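Local coordinates for protein putative branched-chain amino acid ABC transporter (Rhodospirillum rubrum ATCC 11170, PDB 3HUT) that probably binds a branched-chain or related amino acid outside the cytoplasmic membrane and delivers it to an ABC transporter, at residues I110-T121 with F324-K333. Sequence-based numbering, arbitrary orientation.
Sequences IKISPWQFRAIT and FDPETRETTK
The carbonyl oxygen of I110 is gripped end-on by the guanidinium of R329, NH1 and NH2 each lying 3.0 Å from I110 O and close to the guanidinium plane. R329 NH1 also donates to Q116 O at 2.8 Å, while the S113-P114 backbone lies over one face of the group. Arginine suits this place because its flat, multiply donating end can gather carbonyls from both ends of segment 110-116, which folds back through a type I turn at S113-Q116. A bend at chi3 (-68°) turns the guanidinium to them while R329 CG stays 3.6 Å from F117 CE1. An alanine here would probably leave the carbonyls of I110 and Q116 without these donors and open a gap beside F117.

Further along, R118 NH1 forms a salt bridge with the syn lone pair of E330 OE2 (2.9 Å), the flat groups nearly coplanar; A104 O and H106 O take its NE and NH2. Glutamate supplies the opposite charge, and its OE2 also accepts from T331 N. Threonine's hydroxyl serves twice: T331 OG1 donates to R118 O at 2.5 Å and accepts from water 1, which also links R118 N and R329 O. F117 and F324, near parallel but slid apart, fill the apolar side beside helices 302-310 and 277-296.

In this two-lobed periplasmic binding protein, strand 331-341 runs on to pair with 246-249 in the other lobe's sheet. Side chains and water join its hairpin to first-lobe edge strand 116-118, arginine charge serving both carbonyls and E330.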
ATOM      1  N   ILE A 110       4.463 -11.346  -6.598  1.00  9.16           N
ATOM      2  CA  ILE A 110       5.845 -11.002  -6.929  1.00  9.85           C
ATOM      3  C   ILE A 110       6.669 -12.238  -7.331  1.00 10.67           C
ATOM      4  O   ILE A 110       7.688 -12.118  -8.015  1.00 11.43           O
ATOM      5  CB  ILE A 110       6.536 -10.284  -5.725  1.00 10.15           C
ATOM      6  CG1 ILE A 110       7.703  -9.424  -6.213  1.00  9.81           C
ATOM      7  CG2 ILE A 110       7.024 -11.303  -4.707  1.00  9.93           C
ATOM      8  CD1 ILE A 110       7.267  -8.136  -6.894  1.00  9.72           C
ATOM      9  N   LYS A 111       6.211 -13.421  -6.928  1.00 10.01           N
ATOM     10  CA  LYS A 111       6.917 -14.667  -7.228  1.00 11.31           C
ATOM     11  C   LYS A 111       6.621 -15.280  -8.600  1.00  9.99           C
ATOM     12  O   LYS A 111       7.267 -16.247  -9.000  1.00  9.95           O
ATOM     13  CB  LYS A 111       6.615 -15.712  -6.149  1.00 13.03           C
ATOM     14  CG  LYS A 111       7.219 -15.416  -4.778  1.00 17.04           C
ATOM     15  CD  LYS A 111       6.850 -16.519  -3.784  1.00 20.49           C
ATOM     16  CE  LYS A 111       7.558 -16.352  -2.446  1.00 24.63           C
ATOM     17  NZ  LYS A 111       7.120 -15.144  -1.693  1.00 26.48           N
ATOM     18  N   ILE A 112       5.645 -14.729  -9.313  1.00 10.90           N
ATOM     19  CA  ILE A 112       5.277 -15.251 -10.626  1.00  9.55           C
ATOM     20  C   ILE A 112       6.466 -15.373 -11.573  1.00  9.47           C
ATOM     21  O   ILE A 112       6.687 -16.428 -12.168  1.00  8.63           O
ATOM     22  CB  ILE A 112       4.208 -14.369 -11.290  1.00  9.59           C
ATOM     23  CG1 ILE A 112       2.897 -14.490 -10.513  1.00 10.81           C
ATOM     24  CG2 ILE A 112       4.010 -14.781 -12.739  1.00 11.20           C
ATOM     25  CD1 ILE A 112       1.883 -13.412 -10.852  1.00 14.37           C
ATOM     26  N   SER A 113       7.224 -14.291 -11.711  1.00  8.31           N
ATOM     27  CA  SER A 113       8.380 -14.273 -12.600  1.00  7.47           C
ATOM     28  C   SER A 113       9.186 -12.999 -12.358  1.00  8.89           C
ATOM     29  O   SER A 113       8.784 -12.144 -11.571  1.00  9.08           O
ATOM     30  CB  SER A 113       7.920 -14.315 -14.062  1.00  8.48           C
ATOM     31  OG  SER A 113       7.450 -13.044 -14.481  1.00  7.49           O
ATOM     32  N   PRO A 114      10.339 -12.853 -13.036  1.00  7.81           N
ATOM     33  CA  PRO A 114      11.170 -11.657 -12.858  1.00  7.87           C
ATOM     34  C   PRO A 114      10.557 -10.418 -13.512  1.00  7.68           C
ATOM     35  O   PRO A 114      11.158  -9.343 -13.512  1.00  5.59           O
ATOM     36  CB  PRO A 114      12.490 -12.048 -13.529  1.00 10.04           C
ATOM     37  CG  PRO A 114      12.492 -13.557 -13.467  1.00  8.93           C
ATOM     38  CD  PRO A 114      11.068 -13.884 -13.794  1.00  9.39           C
ATOM     39  N   TRP A 115       9.358 -10.563 -14.063  1.00  6.90           N
ATOM     40  CA  TRP A 115       8.719  -9.444 -14.744  1.00  7.45           C
ATOM     41  C   TRP A 115       7.656  -8.687 -13.958  1.00  6.83           C
ATOM     42  O   TRP A 115       7.152  -7.672 -14.435  1.00  6.69           O
ATOM     43  CB  TRP A 115       8.138  -9.925 -16.080  1.00  6.61           C
ATOM     44  CG  TRP A 115       9.180 -10.564 -16.951  1.00 10.02           C
ATOM     45  CD1 TRP A 115       9.682 -11.829 -16.837  1.00 10.80           C
ATOM     46  CD2 TRP A 115       9.919  -9.934 -18.007  1.00  8.52           C
ATOM     47  NE1 TRP A 115      10.695 -12.023 -17.752  1.00 10.74           N
ATOM     48  CE2 TRP A 115      10.859 -10.875 -18.480  1.00  9.86           C
ATOM     49  CE3 TRP A 115       9.879  -8.662 -18.596  1.00  8.33           C
ATOM     50  CZ2 TRP A 115      11.757 -10.584 -19.520  1.00 11.61           C
ATOM     51  CZ3 TRP A 115      10.770  -8.372 -19.630  1.00  9.31           C
ATOM     52  CH2 TRP A 115      11.695  -9.332 -20.079  1.00 10.41           C
ATOM     53  N   GLN A 116       7.324  -9.164 -12.760  1.00  9.07           N
ATOM     54  CA  GLN A 116       6.313  -8.507 -11.930  1.00  7.35           C
ATOM     55  C   GLN A 116       6.874  -7.512 -10.921  1.00  8.69           C
ATOM     56  O   GLN A 116       7.919  -7.744 -10.307  1.00  5.86           O
ATOM     57  CB  GLN A 116       5.478  -9.542 -11.170  1.00  8.66           C
ATOM     58  CG  GLN A 116       4.327 -10.144 -11.968  1.00  6.81           C
ATOM     59  CD  GLN A 116       4.801 -10.952 -13.153  1.00  7.69           C
ATOM     60  OE1 GLN A 116       5.641 -11.845 -13.014  1.00 10.63           O
ATOM     61  NE2 GLN A 116       4.256 -10.654 -14.330  1.00  8.94           N
ATOM     62  N   PHE A 117       6.157  -6.403 -10.756  1.00  7.07           N
ATOM     63  CA  PHE A 117       6.537  -5.355  -9.814  1.00  7.70           C
ATOM     64  C   PHE A 117       5.248  -4.820  -9.197  1.00  6.79           C
ATOM     65  O   PHE A 117       4.186  -4.900  -9.810  1.00  5.42           O
ATOM     66  CB  PHE A 117       7.271  -4.221 -10.541  1.00  8.36           C
ATOM     67  CG  PHE A 117       8.541  -4.659 -11.213  1.00  8.16           C
ATOM     68  CD1 PHE A 117       9.738  -4.714 -10.506  1.00  9.55           C
ATOM     69  CD2 PHE A 117       8.531  -5.053 -12.548  1.00  9.01           C
ATOM     70  CE1 PHE A 117      10.909  -5.156 -11.125  1.00  8.94           C
ATOM     71  CE2 PHE A 117       9.695  -5.497 -13.170  1.00  6.53           C
ATOM     72  CZ  PHE A 117      10.881  -5.548 -12.458  1.00  6.54           C
ATOM     73  N   ARG A 118       5.347  -4.286  -7.986  1.00  6.80           N
ATOM     74  CA  ARG A 118       4.185  -3.733  -7.289  1.00  8.72           C
ATOM     75  C   ARG A 118       4.554  -2.398  -6.655  1.00  7.82           C
ATOM     76  O   ARG A 118       5.669  -2.223  -6.152  1.00  7.74           O
ATOM     77  CB  ARG A 118       3.702  -4.700  -6.199  1.00  9.57           C
ATOM     78  CG  ARG A 118       4.815  -5.222  -5.307  1.00 13.56           C
ATOM     79  CD  ARG A 118       4.310  -5.678  -3.944  1.00 16.18           C
ATOM     80  NE  ARG A 118       3.267  -6.679  -4.067  1.00 21.61           N
ATOM     81  CZ  ARG A 118       3.404  -7.962  -3.751  1.00 17.83           C
ATOM     82  NH1 ARG A 118       4.549  -8.424  -3.277  1.00 16.40           N
ATOM     83  NH2 ARG A 118       2.386  -8.782  -3.927  1.00 15.56           N
ATOM     84  N   ALA A 119       3.617  -1.455  -6.679  1.00  5.81           N
ATOM     85  CA  ALA A 119       3.855  -0.140  -6.103  1.00  5.67           C
ATOM     86  C   ALA A 119       3.541  -0.152  -4.612  1.00  7.39           C
ATOM     87  O   ALA A 119       4.056   0.667  -3.854  1.00  7.91           O
ATOM     88  CB  ALA A 119       3.000   0.901  -6.809  1.00  5.07           C
ATOM     89  N   ILE A 120       2.703  -1.096  -4.201  1.00  6.51           N
ATOM     90  CA  ILE A 120       2.295  -1.232  -2.807  1.00  7.25           C
ATOM     91  C   ILE A 120       3.205  -2.253  -2.118  1.00  7.81           C
ATOM     92  O   ILE A 120       3.972  -2.944  -2.783  1.00  8.83           O
ATOM     93  CB  ILE A 120       0.826  -1.712  -2.737  1.00  5.76           C
ATOM     94  CG1 ILE A 120       0.256  -1.527  -1.331  1.00  7.53           C
ATOM     95  CG2 ILE A 120       0.753  -3.176  -3.140  1.00  8.32           C
ATOM     96  CD1 ILE A 120      -1.262  -1.707  -1.279  1.00 11.07           C
ATOM     97  N   THR A 121       3.144  -2.333  -0.791  1.00  8.93           N
ATOM     98  CA  THR A 121       3.960  -3.305  -0.056  1.00  9.03           C
ATOM     99  C   THR A 121       3.039  -4.445   0.345  1.00 10.05           C
ATOM    100  O   THR A 121       1.820  -4.308   0.266  1.00 10.98           O
ATOM    101  CB  THR A 121       4.556  -2.709   1.243  1.00 10.15           C
ATOM    102  OG1 THR A 121       3.494  -2.372   2.142  1.00 12.66           O
ATOM    103  CG2 THR A 121       5.370  -1.456   0.947  1.00  6.81           C
ATOM    104  N   PHE A 324      12.691  -1.148  -4.784  1.00  7.58           N
ATOM    105  CA  PHE A 324      12.375  -2.505  -5.232  1.00  7.83           C
ATOM    106  C   PHE A 324      13.650  -3.313  -4.962  1.00  8.62           C
ATOM    107  O   PHE A 324      14.728  -2.972  -5.466  1.00  7.83           O
ATOM    108  CB  PHE A 324      12.044  -2.556  -6.737  1.00  8.87           C
ATOM    109  CG  PHE A 324      10.732  -1.894  -7.113  1.00  7.37           C
ATOM    110  CD1 PHE A 324       9.765  -1.606  -6.152  1.00  7.78           C
ATOM    111  CD2 PHE A 324      10.451  -1.605  -8.449  1.00  6.14           C
ATOM    112  CE1 PHE A 324       8.538  -1.042  -6.518  1.00  7.83           C
ATOM    113  CE2 PHE A 324       9.227  -1.042  -8.824  1.00  5.92           C
ATOM    114  CZ  PHE A 324       8.270  -0.761  -7.857  1.00  7.43           C
ATOM    115  N   ASP A 325      13.532  -4.369  -4.164  1.00  7.66           N
ATOM    116  CA  ASP A 325      14.683  -5.201  -3.813  1.00  8.63           C
ATOM    117  C   ASP A 325      15.443  -5.674  -5.055  1.00  8.74           C
ATOM    118  O   ASP A 325      14.848  -6.226  -5.981  1.00  8.42           O
ATOM    119  CB  ASP A 325      14.228  -6.420  -3.011  1.00  9.70           C
ATOM    120  CG  ASP A 325      15.380  -7.133  -2.345  1.00 10.90           C
ATOM    121  OD1 ASP A 325      15.752  -6.737  -1.218  1.00 12.61           O
ATOM    122  OD2 ASP A 325      15.925  -8.072  -2.956  1.00  9.27           O
ATOM    123  N   PRO A 326      16.773  -5.474  -5.078  1.00  8.55           N
ATOM    124  CA  PRO A 326      17.594  -5.886  -6.221  1.00  9.26           C
ATOM    125  C   PRO A 326      17.568  -7.386  -6.484  1.00  9.74           C
ATOM    126  O   PRO A 326      17.805  -7.832  -7.604  1.00 10.72           O
ATOM    127  CB  PRO A 326      18.988  -5.374  -5.850  1.00  9.48           C
ATOM    128  CG  PRO A 326      18.986  -5.412  -4.366  1.00  9.85           C
ATOM    129  CD  PRO A 326      17.609  -4.888  -4.012  1.00  8.27           C
ATOM    130  N   GLU A 327      17.280  -8.165  -5.449  1.00 10.78           N
ATOM    131  CA  GLU A 327      17.223  -9.610  -5.603  1.00 11.30           C
ATOM    132  C   GLU A 327      15.800 -10.128  -5.839  1.00 11.70           C
ATOM    133  O   GLU A 327      15.541 -10.800  -6.833  1.00 11.31           O
ATOM    134  CB  GLU A 327      17.838 -10.297  -4.371  1.00 15.74           C
ATOM    135  CG  GLU A 327      17.791 -11.812  -4.424  1.00 19.37           C
ATOM    136  CD  GLU A 327      18.643 -12.482  -3.354  1.00 22.98           C
ATOM    137  OE1 GLU A 327      19.864 -12.205  -3.279  1.00 20.37           O
ATOM    138  OE2 GLU A 327      18.086 -13.299  -2.592  1.00 25.95           O
ATOM    139  N   THR A 328      14.874  -9.784  -4.946  1.00  9.58           N
ATOM    140  CA  THR A 328      13.494 -10.265  -5.042  1.00  9.15           C
ATOM    141  C   THR A 328      12.481  -9.370  -5.757  1.00  9.05           C
ATOM    142  O   THR A 328      11.406  -9.844  -6.145  1.00  9.39           O
ATOM    143  CB  THR A 328      12.919 -10.510  -3.652  1.00  9.90           C
ATOM    144  OG1 THR A 328      12.841  -9.256  -2.963  1.00  7.15           O
ATOM    145  CG2 THR A 328      13.798 -11.473  -2.861  1.00  9.08           C
ATOM    146  N   ARG A 329      12.818  -8.091  -5.918  1.00  7.25           N
ATOM    147  CA  ARG A 329      11.928  -7.109  -6.539  1.00  7.92           C
ATOM    148  C   ARG A 329      10.812  -6.713  -5.570  1.00  7.77           C
ATOM    149  O   ARG A 329       9.903  -5.982  -5.939  1.00  6.29           O
ATOM    150  CB  ARG A 329      11.303  -7.657  -7.827  1.00  6.55           C
ATOM    151  CG  ARG A 329      12.264  -7.745  -9.007  1.00  6.82           C
ATOM    152  CD  ARG A 329      11.697  -8.623 -10.126  1.00  7.89           C
ATOM    153  NE  ARG A 329      11.621 -10.024  -9.721  1.00 11.48           N
ATOM    154  CZ  ARG A 329      10.502 -10.655  -9.375  1.00 12.71           C
ATOM    155  NH1 ARG A 329       9.334 -10.016  -9.390  1.00 12.00           N
ATOM    156  NH2 ARG A 329      10.551 -11.923  -8.996  1.00 11.28           N
ATOM    157  N   GLU A 330      10.877  -7.205  -4.336  1.00  8.46           N
ATOM    158  CA  GLU A 330       9.850  -6.879  -3.345  1.00  9.64           C
ATOM    159  C   GLU A 330       9.926  -5.396  -2.984  1.00 10.74           C
ATOM    160  O   GLU A 330      11.013  -4.819  -2.894  1.00  9.35           O
ATOM    161  CB  GLU A 330      10.022  -7.738  -2.087  1.00 10.81           C
ATOM    162  CG  GLU A 330       8.869  -7.605  -1.110  1.00 12.68           C
ATOM    163  CD  GLU A 330       7.528  -7.917  -1.752  1.00 15.62           C
ATOM    164  OE1 GLU A 330       7.257  -9.104  -2.035  1.00 14.70           O
ATOM    165  OE2 GLU A 330       6.751  -6.966  -1.982  1.00 16.65           O
ATOM    166  N   THR A 331       8.767  -4.784  -2.769  1.00  9.92           N
ATOM    167  CA  THR A 331       8.691  -3.364  -2.452  1.00  8.20           C
ATOM    168  C   THR A 331       8.795  -3.035  -0.967  1.00  8.44           C
ATOM    169  O   THR A 331       8.132  -3.650  -0.140  1.00  7.88           O
ATOM    170  CB  THR A 331       7.365  -2.764  -2.983  1.00  8.98           C
ATOM    171  OG1 THR A 331       7.222  -3.080  -4.370  1.00  8.88           O
ATOM    172  CG2 THR A 331       7.353  -1.246  -2.823  1.00  8.71           C
ATOM    173  N   THR A 332       9.648  -2.070  -0.640  1.00  8.80           N
ATOM    174  CA  THR A 332       9.802  -1.606   0.734  1.00  9.63           C
ATOM    175  C   THR A 332       9.647  -0.092   0.665  1.00 10.05           C
ATOM    176  O   THR A 332       9.937   0.521  -0.366  1.00 10.70           O
ATOM    177  CB  THR A 332      11.180  -1.970   1.343  1.00 10.52           C
ATOM    178  OG1 THR A 332      12.229  -1.436   0.528  1.00 10.17           O
ATOM    179  CG2 THR A 332      11.332  -3.489   1.458  1.00 11.47           C
ATOM    180  N   LYS A 333       9.177   0.511   1.748  1.00 10.05           N
ATOM    181  CA  LYS A 333       8.965   1.950   1.770  1.00  9.16           C
ATOM    182  C   LYS A 333       9.293   2.572   3.113  1.00  8.13           C
ATOM    183  O   LYS A 333       9.275   1.898   4.135  1.00  6.25           O
ATOM    184  CB  LYS A 333       7.500   2.263   1.461  1.00 10.62           C
ATOM    185  CG  LYS A 333       7.002   1.803   0.113  1.00 10.07           C
ATOM    186  CD  LYS A 333       5.552   2.225  -0.065  1.00 14.72           C
ATOM    187  CE  LYS A 333       5.130   2.143  -1.522  1.00 13.50           C
ATOM    188  NZ  LYS A 333       3.730   2.575  -1.684  1.00 21.40           N
TER
HETATM  189  O   HOH W   1       7.894  -4.362  -6.929  1.00  8.32           O
HETATM  190  O   HOH W   2       2.091   0.395   0.482  1.00  6.46           O